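Local coordinates for protein endo-1,3-beta-glucanase, family GH16 (PDB 5FUI) that probably hydrolyses the beta-1,3-glucan laminarin and, through this C-terminal family 6 carbohydrate-binding module, binds it, at residues 13-18 / 123-128; 64-69 / 93-98. All coordinates share one frame; numbering follows the deposited sequence.

Interaction 1: 13-18 / 123-128; sequences IEAESY and WNINWI. With MG (magnesium ion), chain E.
I13 and I128 form an antiparallel hydrogen-bonded pair: I13 N donates to I128 O at 2.7 Å, and I128 N answers with a bond to I13 O at 2.9 Å, both nearly straight. On the sheet face they share, CG2 of I13 meets CD1 of I128 at 4.2 Å. One residue on, E14 lies opposite W127 as a non-hydrogen-bonded pair. Its chain bends at chi2 (-65°), which brings OE1 to within 2.5 Å of the magnesium ion and to the edge of the W127 indole, the carboxylate standing almost upright (82°) to that ring. Strand 10-14, an edge strand of the CBM6 beta-sandwich, ends here in a turn, and the magnesium sits between that turn and strand 124-131; family 6 modules commonly hold a structural metal, usually calcium. A15 N gives the last bond between the segments, 2.9 Å to N126 O and 37° out of that carbonyl plane, while CB of A15 packs 3.9 Å from CG2 of I125. The same N126 O also binds magnesium, and N126 OD1 chelates it at 2.4 Å, the amide being steadied by a bond from ND2 to E31. E16 brings OE1 to 2.4 Å from magnesium and, through OE2, accepts a hydrogen bond from the water that is another ligand; the backbone oxygen of E34 completes the set. S17 then closes the turn, its N and OG both donating to E14 O.

Interaction 2: 64-69 / 93-98; sequences VASAVD and GGWQNW
A65 and A67 run past the bend at 93-98 in an antiparallel sense, with the CA of A65 4.7 Å from that of W98 and the CA of A67 4.3 Å from that of G94, while a type I turn from G94 to N97 takes the second chain round a corner. Close to the start of this pairing, W98 CA makes a CA-H...O contact of 3.3 Å with V64 O. The methyl of A65 points into the bend. It lies 3.2 Å from N97 O, near W95 O as well, and sits over the face of the W98 indole, 3.8 Å from the centroid of its six-membered ring and 13° off the normal: a CH-pi contact. A second one follows two residues later, where A67 CB stands 3.6 Å from the centroid of the five-membered ring of W95. With CG anti to the carbonyl carbon (chi1 -64°), the indole folds back so that one face covers A67, and CH2 comes within 4.3 Å of V68 CG2. A leucine replacing W95 would probably leave the A67 methyl without its aromatic face and take away the flat surface that a bound 2-aminomethyl-pyridine touches. Between the two alanines, S66 OG accepts from V68 N at 3.0 Å in an ST turn and also bonds to G122 O. W95 stands at the loop end of the sandwich, where family 6 modules commonly bind glycans, so the indole probably helps form a sugar-binding cleft. Beyond the bend, strands 56-66 and 97-107 continue as sheet neighbours through V64 and T99, with strand 124-131 flanking 56-66 on its other side, and W98 lies against N124 and N126.

Overall arrangement
Both contacts reach the same four-stranded sheet, where 124-131 and 56-66 are neighbours; interaction 2 is nested in the chain loop closed by interaction 1, with centres about 14 Å apart. Interaction 1 is buried and near the middle of the module, joining its first and last strands by regular backbone pairing and a magnesium site of carboxylate, carbonyl and water oxygens. Interaction 2 lies farther out, partly exposed, and depends on alanine methyls against indole faces where the strands give way to loops. N124 and N126 link them: N124 N probably donates to A65 O at 2.8 Å, and N126, a magnesium ligand, has its N packed 3.6 Å from CZ3 of W98.

Interaction 1: 13-18 / 123-128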
loop_
_atom_site.group_PDB
_atom_site.type_symbol
_atom_site.label_atom_id
_atom_site.label_comp_id
_atom_site.label_asym_id
_atom_site.label_seq_id
_atom_site.Cartn_x
_atom_site.Cartn_y
_atom_site.Cartn_z
ATOM N N ILE A 13 -9.073 0.033 -1.236
ATOM C CA ILE A 13 -8.798 0.160 0.220
ATOM C C ILE A 13 -8.172 1.522 0.436
ATOM O O ILE A 13 -7.061 1.793 -0.053
ATOM C CB ILE A 13 -7.806 -0.893 0.731
ATOM C CG1 ILE A 13 -8.347 -2.287 0.440
ATOM C CG2 ILE A 13 -7.473 -0.761 2.224
ATOM C CD1 ILE A 13 -7.217 -3.335 0.407
ATOM N N GLU A 14 -8.849 2.425 1.182
ATOM C CA GLU A 14 -8.259 3.736 1.440
ATOM C C GLU A 14 -7.086 3.499 2.382
ATOM O O GLU A 14 -7.209 2.743 3.341
ATOM C CB GLU A 14 -9.263 4.764 2.048
ATOM C CG GLU A 14 -10.356 5.106 1.043
ATOM C CD GLU A 14 -9.749 5.856 -0.227
ATOM O OE1 GLU A 14 -8.636 6.508 -0.152
ATOM O OE2 GLU A 14 -10.387 5.828 -1.283
ATOM N N ALA A 15 -5.923 4.044 2.076
ATOM C CA ALA A 15 -4.711 3.670 2.844
ATOM C C ALA A 15 -4.845 4.098 4.326
ATOM O O ALA A 15 -4.146 3.554 5.197
ATOM C CB ALA A 15 -3.447 4.283 2.199
ATOM N N GLU A 16 -5.628 5.194 4.569
ATOM C CA GLU A 16 -5.795 5.731 5.930
ATOM C C GLU A 16 -6.728 4.828 6.773
ATOM O O GLU A 16 -6.964 5.128 7.913
ATOM C CB GLU A 16 -6.239 7.196 5.859
ATOM C CG GLU A 16 -7.692 7.407 5.440
ATOM C CD GLU A 16 -7.883 7.525 3.933
ATOM O OE1 GLU A 16 -7.013 7.072 3.123
ATOM O OE2 GLU A 16 -8.890 8.133 3.497
ATOM N N SER A 17 -7.287 3.774 6.187
ATOM C CA SER A 17 -8.276 2.890 6.840
ATOM C C SER A 17 -7.651 1.758 7.603
ATOM O O SER A 17 -8.349 0.820 8.027
ATOM C CB SER A 17 -9.293 2.378 5.807
ATOM O OG SER A 17 -8.729 1.330 5.012
ATOM N N TYR A 18 -6.339 1.824 7.823
ATOM C CA TYR A 18 -5.666 0.716 8.522
ATOM C C TYR A 18 -6.204 0.490 9.960
ATOM O O TYR A 18 -6.695 1.467 10.581
ATOM C CB TYR A 18 -4.150 0.973 8.661
ATOM C CG TYR A 18 -3.750 2.335 9.166
ATOM C CD1 TYR A 18 -3.817 2.668 10.549
ATOM C CD2 TYR A 18 -3.247 3.272 8.286
ATOM C CE1 TYR A 18 -3.422 3.951 11.009
ATOM C CE2 TYR A 18 -2.842 4.496 8.698
ATOM C CZ TYR A 18 -2.907 4.829 10.062
ATOM O OH TYR A 18 -2.529 6.094 10.458
ATOM N N TRP A 123 7.908 8.276 1.449
ATOM C CA TRP A 123 6.846 8.102 0.458
ATOM C C TRP A 123 5.510 8.223 1.141
ATOM O O TRP A 123 5.395 8.082 2.396
ATOM C CB TRP A 123 6.973 6.741 -0.300
ATOM C CG TRP A 123 6.994 5.543 0.655
ATOM C CD1 TRP A 123 8.082 5.112 1.390
ATOM C CD2 TRP A 123 5.872 4.668 1.014
ATOM N NE1 TRP A 123 7.750 3.980 2.138
ATOM C CE2 TRP A 123 6.386 3.716 1.956
ATOM C CE3 TRP A 123 4.507 4.592 0.649
ATOM C CZ2 TRP A 123 5.584 2.732 2.517
ATOM C CZ3 TRP A 123 3.731 3.535 1.192
ATOM C CH2 TRP A 123 4.278 2.650 2.114
ATOM N N ASN A 124 4.505 8.615 0.310
ATOM C CA ASN A 124 3.095 8.764 0.804
ATOM C C ASN A 124 2.216 7.761 0.089
ATOM O O ASN A 124 2.563 7.359 -1.087
ATOM C CB ASN A 124 2.551 10.140 0.506
ATOM C CG ASN A 124 3.217 11.274 1.305
ATOM O OD1 ASN A 124 3.138 12.457 0.852
ATOM N ND2 ASN A 124 3.874 10.976 2.378
ATOM N N ILE A 125 1.077 7.367 0.665
ATOM C CA ILE A 125 0.141 6.529 -0.072
ATOM C C ILE A 125 -1.312 6.934 0.222
ATOM O O ILE A 125 -1.674 7.176 1.373
ATOM C CB ILE A 125 0.415 5.025 0.250
ATOM C CG1 ILE A 125 -0.609 4.180 -0.490
ATOM C CG2 ILE A 125 0.365 4.769 1.819
ATOM C CD1 ILE A 125 -0.203 2.701 -0.561
ATOM N N ASN A 126 -2.100 6.975 -0.843
ATOM C CA ASN A 126 -3.480 7.426 -0.805
ATOM C C ASN A 126 -4.452 6.204 -0.682
ATOM O O ASN A 126 -5.340 6.174 0.215
ATOM C CB ASN A 126 -3.810 8.270 -2.070
ATOM C CG ASN A 126 -5.233 8.790 -2.120
ATOM O OD1 ASN A 126 -5.972 8.727 -1.164
ATOM N ND2 ASN A 126 -5.616 9.345 -3.288
ATOM N N TRP A 127 -4.231 5.189 -1.529
ATOM C CA TRP A 127 -5.104 4.020 -1.526
ATOM C C TRP A 127 -4.372 2.878 -2.223
ATOM O O TRP A 127 -3.329 3.034 -2.831
ATOM C CB TRP A 127 -6.498 4.295 -2.227
ATOM C CG TRP A 127 -6.483 4.997 -3.533
ATOM C CD1 TRP A 127 -6.908 6.311 -3.782
ATOM C CD2 TRP A 127 -6.059 4.447 -4.820
ATOM N NE1 TRP A 127 -6.757 6.604 -5.154
ATOM C CE2 TRP A 127 -6.274 5.518 -5.820
ATOM C CE3 TRP A 127 -5.553 3.184 -5.267
ATOM C CZ2 TRP A 127 -6.042 5.328 -7.171
ATOM C CZ3 TRP A 127 -5.264 3.059 -6.648
ATOM C CH2 TRP A 127 -5.479 4.098 -7.553
ATOM N N ILE A 128 -5.002 1.710 -2.060
ATOM C CA ILE A 128 -4.635 0.452 -2.661
ATOM C C ILE A 128 -5.862 -0.040 -3.477
ATOM O O ILE A 128 -7.015 0.100 -3.008
ATOM C CB ILE A 128 -4.259 -0.634 -1.601
ATOM C CG1 ILE A 128 -3.162 -0.124 -0.641
ATOM C CG2 ILE A 128 -3.843 -1.937 -2.307
ATOM C CD1 ILE A 128 -3.692 0.193 0.743
HETATM MG MG MG E . -6.806 7.924 0.893
HETATM O O HOH W 1 -8.897 8.970 0.803
#

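Interaction 2: 64-69 / 93-98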
loop_
_atom_site.group_PDB
_atom_site.type_symbol
_atom_site.label_atom_id
_atom_site.label_comp_id
_atom_site.label_asym_id
_atom_site.label_seq_id
_atom_site.Cartn_x
_atom_site.Cartn_y
_atom_site.Cartn_z
ATOM N N VAL A 64 0.547 6.447 -4.954
ATOM C CA VAL A 64 1.730 6.864 -4.121
ATOM C C VAL A 64 2.316 8.203 -4.585
ATOM O O VAL A 64 2.103 8.613 -5.728
ATOM C CB VAL A 64 2.854 5.782 -4.124
ATOM C CG1 VAL A 64 2.320 4.516 -3.401
ATOM C CG2 VAL A 64 3.352 5.447 -5.530
ATOM N N ALA A 65 3.082 8.867 -3.711
ATOM C CA ALA A 65 3.812 10.068 -4.081
ATOM C C ALA A 65 5.110 10.115 -3.335
ATOM O O ALA A 65 5.217 9.561 -2.198
ATOM C CB ALA A 65 2.968 11.274 -3.624
ATOM N N SER A 66 6.093 10.887 -3.899
ATOM C CA SER A 66 7.313 11.113 -3.108
ATOM C C SER A 66 8.030 12.287 -3.740
ATOM O O SER A 66 8.105 12.399 -4.972
ATOM C CB SER A 66 8.265 9.908 -3.112
ATOM O OG SER A 66 9.406 10.263 -2.326
ATOM N N ALA A 67 8.577 13.142 -2.859
ATOM C CA ALA A 67 9.492 14.190 -3.348
ATOM C C ALA A 67 10.956 13.755 -3.414
ATOM O O ALA A 67 11.827 14.616 -3.814
ATOM C CB ALA A 67 9.328 15.459 -2.521
ATOM N N VAL A 68 11.258 12.484 -3.070
ATOM C CA VAL A 68 12.623 12.035 -2.952
ATOM C C VAL A 68 12.759 10.712 -3.711
ATOM O O VAL A 68 11.797 10.151 -4.228
ATOM C CB VAL A 68 13.114 11.930 -1.485
ATOM C CG1 VAL A 68 13.047 13.317 -0.847
ATOM C CG2 VAL A 68 12.346 10.851 -0.728
ATOM N N ASP A 69 13.992 10.215 -3.764
ATOM C CA ASP A 69 14.269 8.908 -4.353
ATOM C C ASP A 69 14.279 7.831 -3.273
ATOM O O ASP A 69 14.663 8.079 -2.094
ATOM C CB ASP A 69 15.661 8.927 -4.994
ATOM C CG ASP A 69 15.779 9.959 -6.080
ATOM O OD1 ASP A 69 14.846 10.119 -6.869
ATOM O OD2 ASP A 69 16.852 10.584 -6.171
ATOM N N GLY A 93 8.367 14.060 -7.587
ATOM C CA GLY A 93 8.702 15.505 -7.440
ATOM C C GLY A 93 7.816 16.295 -6.515
ATOM O O GLY A 93 7.913 17.533 -6.521
ATOM N N GLY A 94 6.960 15.681 -5.715
ATOM C CA GLY A 94 6.200 16.485 -4.757
ATOM C C GLY A 94 5.443 15.514 -3.879
ATOM O O GLY A 94 5.151 14.344 -4.281
ATOM N N TRP A 95 5.138 15.973 -2.666
ATOM C CA TRP A 95 4.452 15.151 -1.661
ATOM C C TRP A 95 2.997 14.847 -2.007
ATOM O O TRP A 95 2.378 13.928 -1.458
ATOM C CB TRP A 95 4.602 15.802 -0.294
ATOM C CG TRP A 95 6.053 15.843 0.121
ATOM C CD1 TRP A 95 6.856 16.945 0.295
ATOM C CD2 TRP A 95 6.886 14.671 0.366
ATOM N NE1 TRP A 95 8.150 16.535 0.629
ATOM C CE2 TRP A 95 8.220 15.159 0.679
ATOM C CE3 TRP A 95 6.654 13.274 0.386
ATOM C CZ2 TRP A 95 9.258 14.293 1.028
ATOM C CZ3 TRP A 95 7.698 12.418 0.679
ATOM C CH2 TRP A 95 8.982 12.925 1.022
ATOM N N GLN A 96 2.431 15.650 -2.912
ATOM C CA GLN A 96 1.075 15.442 -3.424
ATOM C C GLN A 96 1.078 15.352 -4.925
ATOM O O GLN A 96 0.140 15.714 -5.551
ATOM C CB GLN A 96 0.055 16.498 -2.889
ATOM C CG GLN A 96 -0.049 16.607 -1.370
ATOM C CD GLN A 96 -0.820 15.469 -0.734
ATOM O OE1 GLN A 96 -0.493 15.089 0.418
ATOM N NE2 GLN A 96 -1.825 14.999 -1.359
ATOM N N ASN A 97 2.172 14.872 -5.474
ATOM C CA ASN A 97 2.231 14.525 -6.891
ATOM C C ASN A 97 2.013 13.013 -6.977
ATOM O O ASN A 97 2.910 12.268 -6.643
ATOM C CB ASN A 97 3.582 14.886 -7.533
ATOM C CG ASN A 97 3.776 16.369 -7.693
ATOM O OD1 ASN A 97 4.830 16.780 -8.156
ATOM N ND2 ASN A 97 2.846 17.122 -7.358
ATOM N N TRP A 98 0.823 12.584 -7.348
ATOM C CA TRP A 98 0.487 11.145 -7.189
ATOM C C TRP A 98 0.673 10.392 -8.461
ATOM O O TRP A 98 0.521 10.938 -9.575
ATOM C CB TRP A 98 -1.007 11.062 -6.773
ATOM C CG TRP A 98 -1.189 11.694 -5.447
ATOM C CD1 TRP A 98 -1.615 13.012 -5.173
ATOM C CD2 TRP A 98 -0.891 11.056 -4.180
ATOM N NE1 TRP A 98 -1.559 13.233 -3.800
ATOM C CE2 TRP A 98 -1.121 12.086 -3.149
ATOM C CE3 TRP A 98 -0.491 9.779 -3.792
ATOM C CZ2 TRP A 98 -0.913 11.825 -1.784
ATOM C CZ3 TRP A 98 -0.213 9.569 -2.410
ATOM C CH2 TRP A 98 -0.478 10.548 -1.424
#